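Local coordinates for protein transcription factor TAU subunit SFC1 (Schizosaccharomyces pombe, PDB 4BJI) that forms the DNA-binding domain of a TFIIIC subunit belonging to tauA, the part that binds boxA promoter sites of tRNA and similar genes, at residues E32-K35 and T36-E39; T55-A58 and L59-L63; P135-R138 and V139-V142. All coordinates share one frame; numbering follows the deposited sequence.

All three contacts are local and follow one another in series; none encloses or crosses another. Contact 1 caps the start of helix 35-50, in a region whose strand and helix order is consistent with a winged helix. Contact 2 follows that helix, at the passage from strand 53-55 into the short helix 56-60, which T55 caps; its centre lies about 19 Å from that of contact 1. Contact 3 comes much later, where a loop enters strand 139-141, the partner of strand 109-111. Contacts 2 and 3 touch: Q141 OE1 is 3.0 Å from T55 N, a probable hydrogen bond, and R57 CB packs near N137 OD1. The two-stranded sheet is thereby joined to the helix-turn-helix region.

Contact 1. Residues E32-K35 and T36-E39; sequences EPSK and TIQE
S34 caps the N terminus of helix 35-50, its hydroxyl turned back onto the first turn to accept from the amide of I37. The bond from I37 N to S34 OG is 3.1 Å long. With chi1 at 58°, OG lies between the backbone N and the carbonyl carbon, and it faces the helix end; S34 OG also touches I37 CG1 at 3.3 Å. Two backbone bonds then start the helical repeat: Q38 N donates to S34 O (2.9 Å) and E39 N to K35 O (3.1 Å).

P33, just before the cap, meets two helix side chains. Its CB rests against I37 CG2 at 4.0 Å, the methyl branch doing the touching. The adjacent ring carbon, P33 CG, comes to 3.2 Å from Q38 OE1. The glutamine reaches there because CG is anti to the backbone N (chi1 -167°) and the chain then bends at chi2 (64°), turning the amide oxygen, OE1, toward the proline ring. A water donates to Q38 OE1 (2.8 Å) and to P33 O, bridging side chain and loop, while Q38 NE2 is held by E42.

The cap lies at the protein surface, yet one side faces inward: I37 packs on F73 and A74 of helix 71-74, and P33 touches Y77 in the loop beyond that helix.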
ATOM      1  N   GLU A  32     -11.931  22.776  12.882  1.00 33.70           N
ATOM      2  CA  GLU A  32     -12.999  22.285  12.024  1.00 29.32           C
ATOM      3  C   GLU A  32     -12.728  22.627  10.563  1.00 27.04           C
ATOM      4  O   GLU A  32     -12.345  23.737  10.237  1.00 29.08           O
ATOM      5  CB  GLU A  32     -14.345  22.848  12.481  1.00 43.93           C
ATOM      6  CG  GLU A  32     -14.687  22.460  13.914  1.00 57.09           C
ATOM      7  CD  GLU A  32     -14.656  20.956  14.134  1.00 64.82           C
ATOM      8  OE1 GLU A  32     -15.204  20.218  13.287  1.00 65.84           O
ATOM      9  OE2 GLU A  32     -14.077  20.514  15.152  1.00 64.20           O
ATOM     10  N   PRO A  33     -12.918  21.651   9.669  1.00 23.36           N
ATOM     11  CA  PRO A  33     -12.640  21.844   8.247  1.00 23.65           C
ATOM     12  C   PRO A  33     -13.773  22.556   7.557  1.00 18.40           C
ATOM     13  O   PRO A  33     -14.903  22.559   8.040  1.00 20.62           O
ATOM     14  CB  PRO A  33     -12.532  20.409   7.726  1.00 22.70           C
ATOM     15  CG  PRO A  33     -13.487  19.638   8.603  1.00 20.59           C
ATOM     16  CD  PRO A  33     -13.456  20.314   9.954  1.00 19.52           C
ATOM     17  N   SER A  34     -13.443  23.175   6.430  1.00 20.03           N
ATOM     18  CA  SER A  34     -14.422  23.739   5.547  1.00 21.07           C
ATOM     19  C   SER A  34     -15.439  22.670   5.150  1.00 20.13           C
ATOM     20  O   SER A  34     -15.223  21.441   5.278  1.00 17.88           O
ATOM     21  CB  SER A  34     -13.726  24.264   4.289  1.00 21.11           C
ATOM     22  OG  SER A  34     -13.020  23.208   3.641  1.00 19.92           O
ATOM     23  N   LYS A  35     -16.579  23.129   4.669  1.00 16.92           N
ATOM     24  CA  LYS A  35     -17.541  22.228   4.082  1.00 16.46           C
ATOM     25  C   LYS A  35     -16.893  21.510   2.909  1.00 16.43           C
ATOM     26  O   LYS A  35     -17.157  20.340   2.681  1.00 15.46           O
ATOM     27  CB  LYS A  35     -18.796  22.995   3.622  1.00 21.19           C
ATOM     28  CG  LYS A  35     -19.490  23.709   4.771  1.00 30.62           C
ATOM     29  CD  LYS A  35     -20.773  24.420   4.332  1.00 46.66           C
ATOM     30  CE  LYS A  35     -21.788  23.461   3.708  1.00 59.95           C
ATOM     31  NZ  LYS A  35     -23.134  24.096   3.497  1.00 66.91           N
ATOM     32  N   THR A  36     -15.991  22.191   2.183  1.00 16.77           N
ATOM     33  CA  THR A  36     -15.396  21.589   0.983  1.00 15.88           C
ATOM     34  C   THR A  36     -14.589  20.346   1.403  1.00 15.77           C
ATOM     35  O   THR A  36     -14.641  19.290   0.760  1.00 17.10           O
ATOM     36  CB  THR A  36     -14.474  22.578   0.208  1.00 20.04           C
ATOM     37  OG1 THR A  36     -15.273  23.669  -0.277  1.00 21.33           O
ATOM     38  CG2 THR A  36     -13.813  21.906  -0.986  1.00 19.92           C
ATOM     39  N   ILE A  37     -13.831  20.456   2.496  1.00 15.06           N
ATOM     40  CA  ILE A  37     -13.034  19.322   2.969  1.00 16.07           C
ATOM     41  C   ILE A  37     -13.908  18.295   3.691  1.00 13.86           C
ATOM     42  O   ILE A  37     -13.665  17.090   3.591  1.00 13.81           O
ATOM     43  CB  ILE A  37     -11.883  19.826   3.863  1.00 17.60           C
ATOM     44  CG1 ILE A  37     -10.951  20.697   3.030  1.00 18.29           C
ATOM     45  CG2 ILE A  37     -11.065  18.683   4.490  1.00 17.11           C
ATOM     46  CD1 ILE A  37     -10.406  20.031   1.740  1.00 26.59           C
ATOM     47  N   GLN A  38     -14.935  18.738   4.406  1.00 13.77           N
ATOM     48  CA  GLN A  38     -15.879  17.823   5.054  1.00 13.61           C
ATOM     49  C   GLN A  38     -16.476  16.848   4.035  1.00 15.07           C
ATOM     50  O   GLN A  38     -16.648  15.669   4.332  1.00 13.55           O
ATOM     51  CB  GLN A  38     -16.994  18.584   5.778  1.00 15.01           C
ATOM     52  CG  GLN A  38     -17.777  17.682   6.699  1.00 22.80           C
ATOM     53  CD  GLN A  38     -16.917  17.133   7.843  1.00 26.74           C
ATOM     54  OE1 GLN A  38     -16.135  17.870   8.460  1.00 29.46           O
ATOM     55  NE2 GLN A  38     -17.065  15.841   8.132  1.00 29.68           N
ATOM     56  N   GLU A  39     -16.794  17.309   2.829  1.00 12.82           N
ATOM     57  CA  GLU A  39     -17.319  16.419   1.793  0.56 14.73           C
ATOM     58  C   GLU A  39     -16.335  15.280   1.524  1.00 12.16           C
ATOM     59  O   GLU A  39     -16.738  14.146   1.356  1.00 13.46           O
ATOM     60  CB  GLU A  39     -17.607  17.192   0.491  0.56 17.94           C
ATOM     61  CG  GLU A  39     -18.322  16.366  -0.580  0.56 22.94           C
ATOM     62  CD  GLU A  39     -18.455  17.111  -1.909  0.56 37.05           C
ATOM     63  OE1 GLU A  39     -18.228  18.339  -1.937  0.56 42.48           O
ATOM     64  OE2 GLU A  39     -18.782  16.466  -2.926  0.56 35.60           O
TER
HETATM   65  O   HOH W   1     -16.840  20.525   8.846  1.00 38.53           O

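Contact 2. Residues T55-A58 and L59-L63; sequences TRRA and LLNHL
L60 reaches both arginines of the preceding turn through one methyl. Its CD1 lies over a face of the R57 guanidinium, 3.4 Å above the plane and displaced toward the rim, with NH1 of R57 3.5 Å from CD1. The same carbon lies over a face of the R56 guanidinium, and NE of R56 is 3.8 Å from CD1 of L60. The two arginines arrive there by different routes. R56 runs straight from CG to NE, carrying its head group to T68, whose O accepts from NH2; R57 is folded at chi2 (51°) and chi3 (54°), which curls its guanidinium back over the leucine. The bend also lays R57 CD beside the N61 amide, 3.7 Å from ND2; the guanidinium and amide planes are 44° apart. N61 ND2 itself is held by H126 and by K124 O.

Farther along the chain, H62 ND1 donates to A58 O over 2.8 Å. The oxygen sits at the ring edge, close to the imidazole plane, although the donor is tilted from the carbonyl plane. The imidazole also meets W54 edge-to-face. At the start of the helix T55 OG1 accepts from A58 N at 3.0 Å, an N-cap, and L59 N, L60 N and N61 N bond T55 O, R56 O and R57 O.

L59 faces L44 and L47 of helix 35-50. A short helix between strand 53-55 and helix 71-74, packed on the long first helix, is consistent with the second helix of a winged-helix domain, in line with membership of a helix-turn-helix family.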
ATOM      1  N   THR A  55      -3.016   3.289   0.373  1.00  6.27           N
ATOM      2  CA  THR A  55      -2.176   4.318  -0.233  1.00  6.91           C
ATOM      3  C   THR A  55      -3.047   5.487  -0.732  1.00  7.29           C
ATOM      4  O   THR A  55      -4.261   5.334  -0.999  1.00  7.85           O
ATOM      5  CB  THR A  55      -1.395   3.821  -1.424  1.00  7.16           C
ATOM      6  OG1 THR A  55      -2.339   3.352  -2.395  1.00  8.59           O
ATOM      7  CG2 THR A  55      -0.430   2.705  -1.002  1.00  8.79           C
ATOM      8  N   ARG A  56      -2.424   6.664  -0.869  1.00  7.83           N
ATOM      9  CA  ARG A  56      -3.056   7.786  -1.555  1.00  9.70           C
ATOM     10  C   ARG A  56      -3.569   7.406  -2.945  1.00  9.86           C
ATOM     11  O   ARG A  56      -4.718   7.710  -3.305  1.00 11.28           O
ATOM     12  CB  ARG A  56      -2.058   8.951  -1.668  1.00 13.15           C
ATOM     13  CG  ARG A  56      -2.512  10.051  -2.625  1.00 15.66           C
ATOM     14  CD  ARG A  56      -1.400  11.111  -2.784  1.00 17.77           C
ATOM     15  NE  ARG A  56      -1.718  12.048  -3.860  1.00 27.50           N
ATOM     16  CZ  ARG A  56      -2.558  13.045  -3.687  1.00 27.76           C
ATOM     17  NH1 ARG A  56      -3.106  13.217  -2.495  1.00 24.66           N
ATOM     18  NH2 ARG A  56      -2.841  13.866  -4.697  1.00 24.58           N
ATOM     19  N   ARG A  57      -2.752   6.721  -3.734  1.00 10.31           N
ATOM     20  CA  ARG A  57      -3.158   6.377  -5.099  1.00 11.37           C
ATOM     21  C   ARG A  57      -4.401   5.479  -5.111  1.00 10.60           C
ATOM     22  O   ARG A  57      -5.338   5.718  -5.868  1.00 11.84           O
ATOM     23  CB  ARG A  57      -2.008   5.698  -5.841  1.00 14.82           C
ATOM     24  CG  ARG A  57      -2.349   5.385  -7.310  1.00 18.90           C
ATOM     25  CD  ARG A  57      -2.913   6.594  -8.070  1.00 27.65           C
ATOM     26  NE  ARG A  57      -2.049   7.770  -7.992  1.00 35.34           N
ATOM     27  CZ  ARG A  57      -2.388   8.973  -8.455  1.00 47.56           C
ATOM     28  NH1 ARG A  57      -3.572   9.162  -9.024  1.00 49.43           N
ATOM     29  NH2 ARG A  57      -1.545   9.991  -8.347  1.00 53.92           N
ATOM     30  N   ALA A  58      -4.431   4.455  -4.266  1.00  9.93           N
ATOM     31  CA  ALA A  58      -5.594   3.581  -4.218  1.00  9.00           C
ATOM     32  C   ALA A  58      -6.859   4.347  -3.816  1.00 10.14           C
ATOM     33  O   ALA A  58      -7.910   4.182  -4.429  1.00  9.68           O
ATOM     34  CB  ALA A  58      -5.337   2.372  -3.336  1.00  8.93           C
ATOM     35  N   LEU A  59      -6.758   5.251  -2.837  1.00  9.08           N
ATOM     36  CA  LEU A  59      -7.910   6.079  -2.477  1.00  9.78           C
ATOM     37  C   LEU A  59      -8.375   6.981  -3.621  1.00 11.96           C
ATOM     38  O   LEU A  59      -9.579   7.085  -3.891  1.00 11.03           O
ATOM     39  CB  LEU A  59      -7.593   6.949  -1.259  1.00 10.40           C
ATOM     40  CG  LEU A  59      -7.633   6.200   0.059  1.00  8.93           C
ATOM     41  CD1 LEU A  59      -6.998   7.019   1.152  1.00 10.96           C
ATOM     42  CD2 LEU A  59      -9.075   5.812   0.402  1.00 11.80           C
ATOM     43  N   LEU A  60      -7.417   7.630  -4.276  1.00 10.55           N
ATOM     44  CA  LEU A  60      -7.801   8.555  -5.349  1.00 12.38           C
ATOM     45  C   LEU A  60      -8.620   7.795  -6.376  1.00 13.55           C
ATOM     46  O   LEU A  60      -9.578   8.350  -6.946  1.00 15.58           O
ATOM     47  CB  LEU A  60      -6.571   9.145  -6.012  1.00 16.09           C
ATOM     48  CG  LEU A  60      -5.794  10.206  -5.242  1.00 19.27           C
ATOM     49  CD1 LEU A  60      -4.478  10.452  -5.936  1.00 21.02           C
ATOM     50  CD2 LEU A  60      -6.618  11.486  -5.132  1.00 22.13           C
ATOM     51  N   ASN A  61      -8.244   6.548  -6.669  1.00 12.05           N
ATOM     52  CA  ASN A  61      -8.932   5.770  -7.700  1.00 14.23           C
ATOM     53  C   ASN A  61     -10.315   5.293  -7.270  1.00 15.53           C
ATOM     54  O   ASN A  61     -11.087   4.779  -8.078  1.00 20.53           O
ATOM     55  CB  ASN A  61      -8.043   4.630  -8.179  1.00 13.74           C
ATOM     56  CG  ASN A  61      -6.800   5.152  -8.895  1.00 16.05           C
ATOM     57  OD1 ASN A  61      -6.795   6.275  -9.412  1.00 19.27           O
ATOM     58  ND2 ASN A  61      -5.772   4.364  -8.948  1.00 14.55           N
ATOM     59  N   HIS A  62     -10.653   5.517  -6.006  1.00 14.52           N
ATOM     60  CA  HIS A  62     -11.991   5.231  -5.505  1.00 15.40           C
ATOM     61  C   HIS A  62     -12.777   6.496  -5.182  1.00 20.48           C
ATOM     62  O   HIS A  62     -13.862   6.410  -4.596  1.00 29.13           O
ATOM     63  CB  HIS A  62     -11.911   4.428  -4.224  1.00 16.02           C
ATOM     64  CG  HIS A  62     -11.531   3.008  -4.433  1.00 12.70           C
ATOM     65  ND1 HIS A  62     -10.240   2.596  -4.711  1.00 13.42           N
ATOM     66  CD2 HIS A  62     -12.282   1.881  -4.382  1.00 16.51           C
ATOM     67  CE1 HIS A  62     -10.225   1.283  -4.850  1.00 16.10           C
ATOM     68  NE2 HIS A  62     -11.446   0.824  -4.652  1.00 18.04           N
ATOM     69  N   LEU A  63     -12.204   7.658  -5.464  1.00 15.22           N
ATOM     70  CA  LEU A  63     -12.825   8.942  -5.130  1.00 18.89           C
ATOM     71  C   LEU A  63     -13.158   9.787  -6.354  1.00 23.93           C
ATOM     72  O   LEU A  63     -12.503   9.714  -7.388  1.00 21.87           O
ATOM     73  CB  LEU A  63     -11.905   9.745  -4.189  1.00 17.76           C
ATOM     74  CG  LEU A  63     -11.723   9.250  -2.748  1.00 15.43           C
ATOM     75  CD1 LEU A  63     -10.516   9.895  -2.089  1.00 16.35           C
ATOM     76  CD2 LEU A  63     -12.963   9.510  -1.946  1.00 19.52           C
TER

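Contact 3. Residues P135-R138 and V139-V142; sequences PTNR and VYQV
N137 closes a weak Asx turn just ahead of strand 139-141, one of two antiparallel strands (the other is 109-111), and packs its amide on Y140. The tight part centres on that amide. CG of N137 is anti to the backbone N (chi1 -170°), which brings the amide to the V139 peptide and the Y140 ring. N137 OD1 accepts weakly from V139 N at 3.5 Å, whereas N137 ND2 donates to V139 O at 2.8 Å. This second bond is short but bent, 137° at the hydrogen, and the donor lies above the carbonyl plane. ND2 also sits over one face of the Y140 ring, 3.3 Å above it and offset toward the rim, with the amide and ring planes 64° apart. Both amide atoms of this buried side chain are thus engaged.

Y140 runs past N137 in the opposite direction, bringing its OH to 3.5 Å from P135 CB. Its ring is met edge-to-face by F128, and together with P135 it packs on helix 172-189.

The looser side holds T136, which is exposed and directs its CB away from the strand, OG1 bonding T123 O. R138 is partly exposed but held: bent at chi2, it turns its guanidinium back along the loop, where NH1 serves two carbonyls, both close to the guanidinium plane: P135 O at 3.0 Å and N137 O at 3.1 Å.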
ATOM      1  N   PRO A 135       2.971   1.711 -16.180  1.00 20.00           N
ATOM      2  CA  PRO A 135       2.402   2.095 -14.897  1.00 20.15           C
ATOM      3  C   PRO A 135       3.170   3.267 -14.294  1.00 22.03           C
ATOM      4  O   PRO A 135       4.387   3.317 -14.400  1.00 24.46           O
ATOM      5  CB  PRO A 135       2.552   0.819 -14.058  1.00 18.23           C
ATOM      6  CG  PRO A 135       3.727   0.134 -14.611  1.00 17.23           C
ATOM      7  CD  PRO A 135       3.642   0.409 -16.122  1.00 17.60           C
ATOM      8  N   THR A 136       2.456   4.191 -13.677  1.00 19.40           N
ATOM      9  CA  THR A 136       3.081   5.319 -13.010  1.00 21.30           C
ATOM     10  C   THR A 136       3.177   5.116 -11.491  1.00 21.88           C
ATOM     11  O   THR A 136       3.936   5.799 -10.815  1.00 23.38           O
ATOM     12  CB  THR A 136       2.281   6.604 -13.247  1.00 26.71           C
ATOM     13  OG1 THR A 136       0.992   6.493 -12.623  1.00 30.92           O
ATOM     14  CG2 THR A 136       2.109   6.874 -14.743  1.00 32.55           C
ATOM     15  N   ASN A 137       2.443   4.152 -10.953  1.00 17.95           N
ATOM     16  CA  ASN A 137       2.458   3.895  -9.527  1.00 17.29           C
ATOM     17  C   ASN A 137       3.719   3.163  -9.120  1.00 15.07           C
ATOM     18  O   ASN A 137       4.194   2.285  -9.852  1.00 17.47           O
ATOM     19  CB  ASN A 137       1.252   3.023  -9.205  1.00 20.14           C
ATOM     20  CG  ASN A 137       1.023   2.877  -7.745  1.00 19.07           C
ATOM     21  OD1 ASN A 137       1.271   3.820  -6.960  1.00 18.43           O
ATOM     22  ND2 ASN A 137       0.567   1.692  -7.346  1.00 15.46           N
ATOM     23  N   ARG A 138       4.257   3.506  -7.948  1.00 16.08           N
ATOM     24  CA  ARG A 138       5.442   2.793  -7.477  1.00 16.73           C
ATOM     25  C   ARG A 138       5.251   2.156  -6.115  1.00 14.17           C
ATOM     26  O   ARG A 138       6.180   1.566  -5.594  1.00 14.70           O
ATOM     27  CB  ARG A 138       6.665   3.706  -7.444  1.00 21.28           C
ATOM     28  CG  ARG A 138       7.109   4.177  -8.853  1.00 22.68           C
ATOM     29  CD  ARG A 138       7.766   3.034  -9.674  1.00 24.37           C
ATOM     30  NE  ARG A 138       8.212   3.501 -10.993  1.00 27.56           N
ATOM     31  CZ  ARG A 138       7.461   3.477 -12.090  1.00 33.80           C
ATOM     32  NH1 ARG A 138       6.220   3.000 -12.041  1.00 30.27           N
ATOM     33  NH2 ARG A 138       7.944   3.938 -13.237  1.00 36.57           N
ATOM     34  N   VAL A 139       4.066   2.286  -5.528  1.00 11.92           N
ATOM     35  CA  VAL A 139       3.773   1.634  -4.247  1.00 11.19           C
ATOM     36  C   VAL A 139       2.493   0.822  -4.418  1.00 10.77           C
ATOM     37  O   VAL A 139       1.459   1.374  -4.757  1.00 13.42           O
ATOM     38  CB  VAL A 139       3.584   2.616  -3.072  1.00 12.71           C
ATOM     39  CG1 VAL A 139       3.354   1.861  -1.782  1.00 11.15           C
ATOM     40  CG2 VAL A 139       4.781   3.537  -2.941  1.00 21.40           C
ATOM     41  N   TYR A 140       2.593  -0.497  -4.246  1.00  7.47           N
ATOM     42  CA  TYR A 140       1.464  -1.411  -4.445  1.00  7.43           C
ATOM     43  C   TYR A 140       1.136  -2.100  -3.146  1.00  7.50           C
ATOM     44  O   TYR A 140       2.023  -2.643  -2.483  1.00  8.90           O
ATOM     45  CB  TYR A 140       1.793  -2.460  -5.503  1.00  7.90           C
ATOM     46  CG  TYR A 140       1.951  -1.868  -6.880  1.00  8.11           C
ATOM     47  CD1 TYR A 140       3.181  -1.421  -7.319  1.00  9.40           C
ATOM     48  CD2 TYR A 140       0.872  -1.747  -7.714  1.00  8.70           C
ATOM     49  CE1 TYR A 140       3.329  -0.870  -8.575  1.00 11.34           C
ATOM     50  CE2 TYR A 140       1.016  -1.200  -8.974  1.00 10.78           C
ATOM     51  CZ  TYR A 140       2.240  -0.780  -9.389  1.00 12.47           C
ATOM     52  OH  TYR A 140       2.358  -0.218 -10.679  1.00 16.19           O
ATOM     53  N   GLN A 141      -0.142  -2.151  -2.828  1.00  5.68           N
ATOM     54  CA  GLN A 141      -0.597  -2.927  -1.688  1.00  6.34           C
ATOM     55  C   GLN A 141      -0.936  -4.362  -2.091  1.00  5.75           C
ATOM     56  O   GLN A 141      -1.425  -4.606  -3.194  1.00  6.37           O
ATOM     57  CB  GLN A 141      -1.794  -2.291  -1.029  1.00  7.50           C
ATOM     58  CG  GLN A 141      -1.409  -1.023  -0.258  1.00  9.04           C
ATOM     59  CD  GLN A 141      -2.611  -0.449   0.442  1.00  7.25           C
ATOM     60  OE1 GLN A 141      -3.321   0.386  -0.140  1.00  9.76           O
ATOM     61  NE2 GLN A 141      -2.886  -0.883   1.644  1.00  7.10           N
ATOM     62  N   VAL A 142      -0.689  -5.306  -1.190  1.00  4.68           N
ATOM     63  CA  VAL A 142      -0.888  -6.717  -1.510  1.00  5.37           C
ATOM     64  C   VAL A 142      -2.282  -7.046  -2.042  1.00  6.07           C
ATOM     65  O   VAL A 142      -2.418  -7.791  -3.018  1.00  6.37           O
ATOM     66  CB  VAL A 142      -0.562  -7.559  -0.279  1.00  5.86           C
ATOM     67  CG1 VAL A 142      -1.080  -9.010  -0.432  1.00  7.75           C
ATOM     68  CG2 VAL A 142       0.954  -7.503   0.004  1.00  6.95           C
TER